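Local coordinates for protein PvdO (Pseudomonas aeruginosa, PDB 5HHA) that probably takes part in maturation of the pyoverdine chromophore in the periplasm and carries a calcium ion in a fold related to formylglycine-generating enzymes, at residues P76-L89 against R274-L286. Numbering follows the deposited sequence.
Sequences PFAISRYQVTAGEL and RGDWIGFRVAREL
Val84 lies over one face of the Phe280 ring, its CB 4.0 Å from the ring centroid in a CH-pi contact displaced toward the rim, while Leu89 CD1 comes up at the ring's edge. With Val84 CG1 anti to the backbone N (chi1 172°), both methyls reach the ring, and CG2 is 3.5 Å from Phe280 CE2. The Arg281 guanidinium has Gln83 N over one face and Ser80 O at its edge. The Arg281 side chain runs extended from CG to NE, carrying NH1 to Ser80 O (3.1 Å, in the guanidinium plane) and, more weakly, to Arg81 O. NE forms a salt bridge with Glu219, which also accepts from Gln83 NE2, and NH2 reaches Tyr211 O; these ties fix the group's rotation and should help balance its buried charge.

Ser80 OG ties the two segments together: it accepts from Val282 N (3.2 Å) across the contact and donates to Tyr82 O (2.8 Å) in its own segment. Strand 77-80 runs antiparallel to 283-285. Ala78 and Arg284 form a hydrogen-bonded pair, with Ala78 N 3.0 Å from Arg284 O. A water bridges Pro76 O and Leu286 N at the C-terminus.

The contact joins the C-terminal strand to the sheet of the sulfatase-modifying factor enzyme 1-like domain. Strand 77-80 is held between strands 42-52 and 278-285, with strand 32-33 packed on Ala78, Arg284 and Leu286, and helix 131-145 against Val84, Phe280 and Val282.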
loop_
_atom_site.group_PDB
_atom_site.type_symbol
_atom_site.label_atom_id
_atom_site.label_comp_id
_atom_site.label_asym_id
_atom_site.label_seq_id
_atom_site.Cartn_x
_atom_site.Cartn_y
_atom_site.Cartn_z
ATOM N N PRO A 76 -11.081 13.998 7.518
ATOM C CA PRO A 76 -9.835 13.863 6.760
ATOM C C PRO A 76 -8.758 13.146 7.584
ATOM O O PRO A 76 -8.780 13.145 8.810
ATOM C CB PRO A 76 -9.444 15.307 6.457
ATOM C CG PRO A 76 -10.147 16.124 7.484
ATOM C CD PRO A 76 -11.384 15.396 7.876
ATOM N N PHE A 77 -7.834 12.485 6.889
ATOM C CA PHE A 77 -6.764 11.734 7.537
ATOM C C PHE A 77 -5.607 11.714 6.560
ATOM O O PHE A 77 -5.779 11.980 5.370
ATOM C CB PHE A 77 -7.207 10.310 7.890
ATOM C CG PHE A 77 -7.583 9.483 6.705
ATOM C CD1 PHE A 77 -8.811 9.631 6.091
ATOM C CD2 PHE A 77 -6.700 8.519 6.216
ATOM C CE1 PHE A 77 -9.152 8.857 4.982
ATOM C CE2 PHE A 77 -7.035 7.729 5.129
ATOM C CZ PHE A 77 -8.246 7.898 4.509
ATOM N N ALA A 78 -4.401 11.448 7.047
ATOM C CA ALA A 78 -3.224 11.432 6.183
ATOM C C ALA A 78 -2.743 10.005 5.938
ATOM O O ALA A 78 -2.846 9.148 6.810
ATOM C CB ALA A 78 -2.119 12.260 6.816
ATOM N N ILE A 79 -2.175 9.797 4.759
ATOM C CA ILE A 79 -1.434 8.566 4.465
ATOM C C ILE A 79 -0.101 8.948 3.889
ATOM O O ILE A 79 0.072 10.046 3.391
ATOM C CB ILE A 79 -2.207 7.599 3.507
ATOM C CG1 ILE A 79 -2.316 8.189 2.105
ATOM C CG2 ILE A 79 -3.551 7.210 4.064
ATOM C CD1 ILE A 79 -2.769 7.135 1.070
ATOM N N SER A 80 0.846 8.026 3.926
ATOM C CA SER A 80 2.124 8.293 3.286
ATOM C C SER A 80 1.914 8.329 1.770
ATOM O O SER A 80 1.275 7.433 1.190
ATOM C CB SER A 80 3.177 7.303 3.756
ATOM O OG SER A 80 2.829 5.954 3.521
ATOM N N ARG A 81 2.362 9.409 1.139
ATOM C CA ARG A 81 2.109 9.550 -0.291
ATOM C C ARG A 81 2.869 8.520 -1.108
ATOM O O ARG A 81 2.487 8.200 -2.253
ATOM C CB ARG A 81 2.362 10.982 -0.787
ATOM C CG ARG A 81 3.780 11.491 -0.733
ATOM C CD ARG A 81 3.802 12.845 -1.418
ATOM N NE ARG A 81 5.122 13.456 -1.476
ATOM C CZ ARG A 81 5.394 14.523 -2.223
ATOM N NH1 ARG A 81 4.429 15.101 -2.935
ATOM N NH2 ARG A 81 6.628 15.026 -2.238
ATOM N N TYR A 82 3.958 8.032 -0.528
ATOM C CA TYR A 82 4.722 6.913 -1.061
ATOM C C TYR A 82 4.600 5.726 -0.111
ATOM O O TYR A 82 4.237 5.890 1.060
ATOM C CB TYR A 82 6.206 7.263 -1.132
ATOM C CG TYR A 82 6.521 8.537 -1.869
ATOM C CD1 TYR A 82 6.193 8.676 -3.202
ATOM C CD2 TYR A 82 7.168 9.606 -1.244
ATOM C CE1 TYR A 82 6.502 9.822 -3.901
ATOM C CE2 TYR A 82 7.477 10.764 -1.942
ATOM C CZ TYR A 82 7.115 10.854 -3.257
ATOM O OH TYR A 82 7.425 12.004 -3.950
ATOM N N GLN A 83 4.914 4.542 -0.599
ATOM C CA GLN A 83 5.286 3.456 0.267
ATOM C C GLN A 83 6.457 3.918 1.152
ATOM O O GLN A 83 7.297 4.728 0.729
ATOM C CB GLN A 83 5.665 2.249 -0.587
ATOM C CG GLN A 83 4.446 1.591 -1.255
ATOM C CD GLN A 83 4.543 1.391 -2.763
ATOM O OE1 GLN A 83 5.555 1.664 -3.411
ATOM N NE2 GLN A 83 3.449 0.863 -3.327
ATOM N N VAL A 84 6.487 3.429 2.385
ATOM C CA VAL A 84 7.600 3.762 3.265
ATOM C C VAL A 84 8.876 3.248 2.625
ATOM O O VAL A 84 8.906 2.150 2.083
ATOM C CB VAL A 84 7.366 3.192 4.654
ATOM C CG1 VAL A 84 8.619 3.358 5.546
ATOM C CG2 VAL A 84 6.172 3.881 5.307
ATOM N N THR A 85 9.932 4.056 2.643
ATOM C CA THR A 85 11.127 3.707 1.886
ATOM C C THR A 85 12.120 2.897 2.688
ATOM O O THR A 85 12.056 2.839 3.915
ATOM C CB THR A 85 11.882 4.948 1.391
ATOM O OG1 THR A 85 12.422 5.633 2.529
ATOM C CG2 THR A 85 10.993 5.883 0.556
ATOM N N ALA A 86 13.043 2.279 1.975
ATOM C CA ALA A 86 14.130 1.546 2.612
ATOM C C ALA A 86 14.923 2.438 3.563
ATOM O O ALA A 86 15.294 2.001 4.653
ATOM C CB ALA A 86 15.044 0.957 1.575
ATOM N N GLY A 87 15.198 3.677 3.168
ATOM C CA GLY A 87 15.938 4.576 4.032
ATOM C C GLY A 87 15.143 4.951 5.253
ATOM O O GLY A 87 15.692 5.124 6.348
ATOM N N GLU A 88 13.834 5.085 5.093
ATOM C CA GLU A 88 12.987 5.415 6.233
ATOM C C GLU A 88 12.955 4.258 7.218
ATOM O O GLU A 88 13.034 4.458 8.442
ATOM C CB GLU A 88 11.588 5.796 5.766
ATOM C CG GLU A 88 11.572 7.192 5.174
ATOM C CD GLU A 88 10.430 7.494 4.214
ATOM O OE1 GLU A 88 9.524 6.652 4.001
ATOM O OE2 GLU A 88 10.431 8.634 3.687
ATOM N N LEU A 89 12.849 3.044 6.701
ATOM C CA LEU A 89 12.897 1.882 7.579
ATOM C C LEU A 89 14.265 1.771 8.256
ATOM O O LEU A 89 14.344 1.445 9.453
ATOM C CB LEU A 89 12.548 0.612 6.806
ATOM C CG LEU A 89 12.442 -0.683 7.635
ATOM C CD1 LEU A 89 11.244 -0.617 8.568
ATOM C CD2 LEU A 89 12.365 -1.903 6.721
ATOM N N ARG A 274 6.635 -12.536 5.040
ATOM C CA ARG A 274 7.289 -11.337 4.547
ATOM C C ARG A 274 7.807 -11.667 3.163
ATOM O O ARG A 274 7.940 -12.839 2.778
ATOM C CB ARG A 274 8.420 -10.883 5.478
ATOM C CG ARG A 274 9.593 -11.842 5.568
ATOM C CD ARG A 274 10.596 -11.411 6.623
ATOM N NE ARG A 274 10.043 -11.581 7.959
ATOM C CZ ARG A 274 10.001 -10.647 8.902
ATOM N NH1 ARG A 274 10.473 -9.429 8.700
ATOM N NH2 ARG A 274 9.468 -10.930 10.083
ATOM N N GLY A 275 8.126 -10.644 2.399
ATOM C CA GLY A 275 8.693 -10.876 1.086
ATOM C C GLY A 275 9.272 -9.622 0.504
ATOM O O GLY A 275 8.995 -8.524 0.946
ATOM N N ASP A 276 10.042 -9.808 -0.558
ATOM C CA ASP A 276 10.673 -8.712 -1.277
ATOM C C ASP A 276 9.692 -7.960 -2.200
ATOM O O ASP A 276 10.064 -7.083 -2.990
ATOM C CB ASP A 276 11.885 -9.232 -2.056
ATOM C CG ASP A 276 11.517 -10.149 -3.203
ATOM O OD1 ASP A 276 10.344 -10.190 -3.617
ATOM O OD2 ASP A 276 12.444 -10.810 -3.733
ATOM N N TRP A 277 8.408 -8.308 -2.031
ATOM C CA TRP A 277 7.311 -7.801 -2.840
ATOM C C TRP A 277 6.194 -7.209 -1.974
ATOM O O TRP A 277 5.198 -6.756 -2.524
ATOM C CB TRP A 277 6.761 -8.939 -3.704
ATOM C CG TRP A 277 6.353 -10.138 -2.941
ATOM C CD1 TRP A 277 7.146 -11.140 -2.450
ATOM C CD2 TRP A 277 5.017 -10.475 -2.577
ATOM N NE1 TRP A 277 6.387 -12.071 -1.796
ATOM C CE2 TRP A 277 5.072 -11.687 -1.864
ATOM C CE3 TRP A 277 3.765 -9.880 -2.794
ATOM C CZ2 TRP A 277 3.936 -12.307 -1.376
ATOM C CZ3 TRP A 277 2.637 -10.501 -2.292
ATOM C CH2 TRP A 277 2.732 -11.697 -1.607
ATOM N N ILE A 278 6.357 -7.200 -0.643
ATOM C CA ILE A 278 5.385 -6.581 0.258
ATOM C C ILE A 278 6.062 -5.504 1.078
ATOM O O ILE A 278 7.009 -5.786 1.828
ATOM C CB ILE A 278 4.689 -7.583 1.255
ATOM C CG1 ILE A 278 4.194 -8.839 0.548
ATOM C CG2 ILE A 278 3.553 -6.859 1.947
ATOM C CD1 ILE A 278 3.709 -9.906 1.525
ATOM N N GLY A 279 5.575 -4.283 0.924
ATOM C CA GLY A 279 5.983 -3.142 1.733
ATOM C C GLY A 279 4.759 -2.609 2.481
ATOM O O GLY A 279 3.887 -3.386 2.883
ATOM N N PHE A 280 4.681 -1.286 2.656
ATOM C CA PHE A 280 3.595 -0.733 3.465
ATOM C C PHE A 280 3.556 0.757 3.392
ATOM O O PHE A 280 4.566 1.400 3.099
ATOM C CB PHE A 280 3.702 -1.157 4.930
ATOM C CG PHE A 280 4.932 -0.627 5.641
ATOM C CD1 PHE A 280 6.178 -1.229 5.475
ATOM C CD2 PHE A 280 4.837 0.443 6.527
ATOM C CE1 PHE A 280 7.282 -0.773 6.160
ATOM C CE2 PHE A 280 5.948 0.910 7.209
ATOM C CZ PHE A 280 7.164 0.292 7.037
ATOM N N ARG A 281 2.376 1.309 3.644
ATOM C CA ARG A 281 2.215 2.721 3.955
ATOM C C ARG A 281 1.849 2.832 5.440
ATOM O O ARG A 281 1.498 1.854 6.092
ATOM C CB ARG A 281 1.111 3.344 3.099
ATOM C CG ARG A 281 1.422 3.362 1.642
ATOM C CD ARG A 281 0.285 3.957 0.817
ATOM N NE ARG A 281 0.489 3.578 -0.556
ATOM C CZ ARG A 281 1.087 4.317 -1.487
ATOM N NH1 ARG A 281 1.405 5.591 -1.279
ATOM N NH2 ARG A 281 1.339 3.778 -2.670
ATOM N N VAL A 282 1.919 4.066 5.950
ATOM C CA VAL A 282 1.356 4.384 7.239
ATOM C C VAL A 282 0.331 5.490 7.077
ATOM O O VAL A 282 0.357 6.285 6.132
ATOM C CB VAL A 282 2.439 4.808 8.281
ATOM C CG1 VAL A 282 3.354 3.647 8.636
ATOM C CG2 VAL A 282 3.267 6.005 7.809
ATOM N N ALA A 283 -0.554 5.540 8.065
ATOM C CA ALA A 283 -1.579 6.576 8.149
ATOM C C ALA A 283 -1.383 7.358 9.439
ATOM O O ALA A 283 -0.811 6.837 10.393
ATOM C CB ALA A 283 -2.971 5.960 8.116
ATOM N N ARG A 284 -1.934 8.566 9.462
ATOM C CA ARG A 284 -1.781 9.461 10.604
ATOM C C ARG A 284 -3.086 10.210 10.816
ATOM O O ARG A 284 -3.620 10.802 9.878
ATOM C CB ARG A 284 -0.610 10.414 10.343
ATOM C CG ARG A 284 -0.751 11.840 10.857
ATOM C CD ARG A 284 0.195 12.114 11.986
ATOM N NE ARG A 284 0.896 13.409 11.913
ATOM C CZ ARG A 284 0.334 14.598 12.136
ATOM N NH1 ARG A 284 -0.959 14.701 12.376
ATOM N NH2 ARG A 284 1.075 15.682 12.088
ATOM N N GLU A 285 -3.593 10.204 12.041
ATOM C CA GLU A 285 -4.788 10.986 12.342
ATOM C C GLU A 285 -4.396 12.455 12.375
ATOM O O GLU A 285 -3.272 12.808 12.717
ATOM C CB GLU A 285 -5.418 10.520 13.654
ATOM C CG GLU A 285 -6.519 9.468 13.428
ATOM C CD GLU A 285 -6.391 8.237 14.313
ATOM O OE1 GLU A 285 -6.375 8.379 15.549
ATOM O OE2 GLU A 285 -6.331 7.113 13.774
ATOM N N LEU A 286 -5.327 13.318 11.981
ATOM C CA LEU A 286 -5.042 14.745 11.936
ATOM C C LEU A 286 -5.520 15.452 13.200
ATOM O O LEU A 286 -6.379 14.945 13.919
ATOM C CB LEU A 286 -5.653 15.356 10.675
ATOM C CG LEU A 286 -4.915 14.805 9.456
ATOM C CD1 LEU A 286 -5.591 15.191 8.148
ATOM C CD2 LEU A 286 -3.495 15.284 9.461
ATOM O OXT LEU A 286 -5.025 16.530 13.536
HETATM O O HOH W 1 -7.747 12.085 11.104
HETATM O O HOH W 2 7.158 -0.107 1.677
#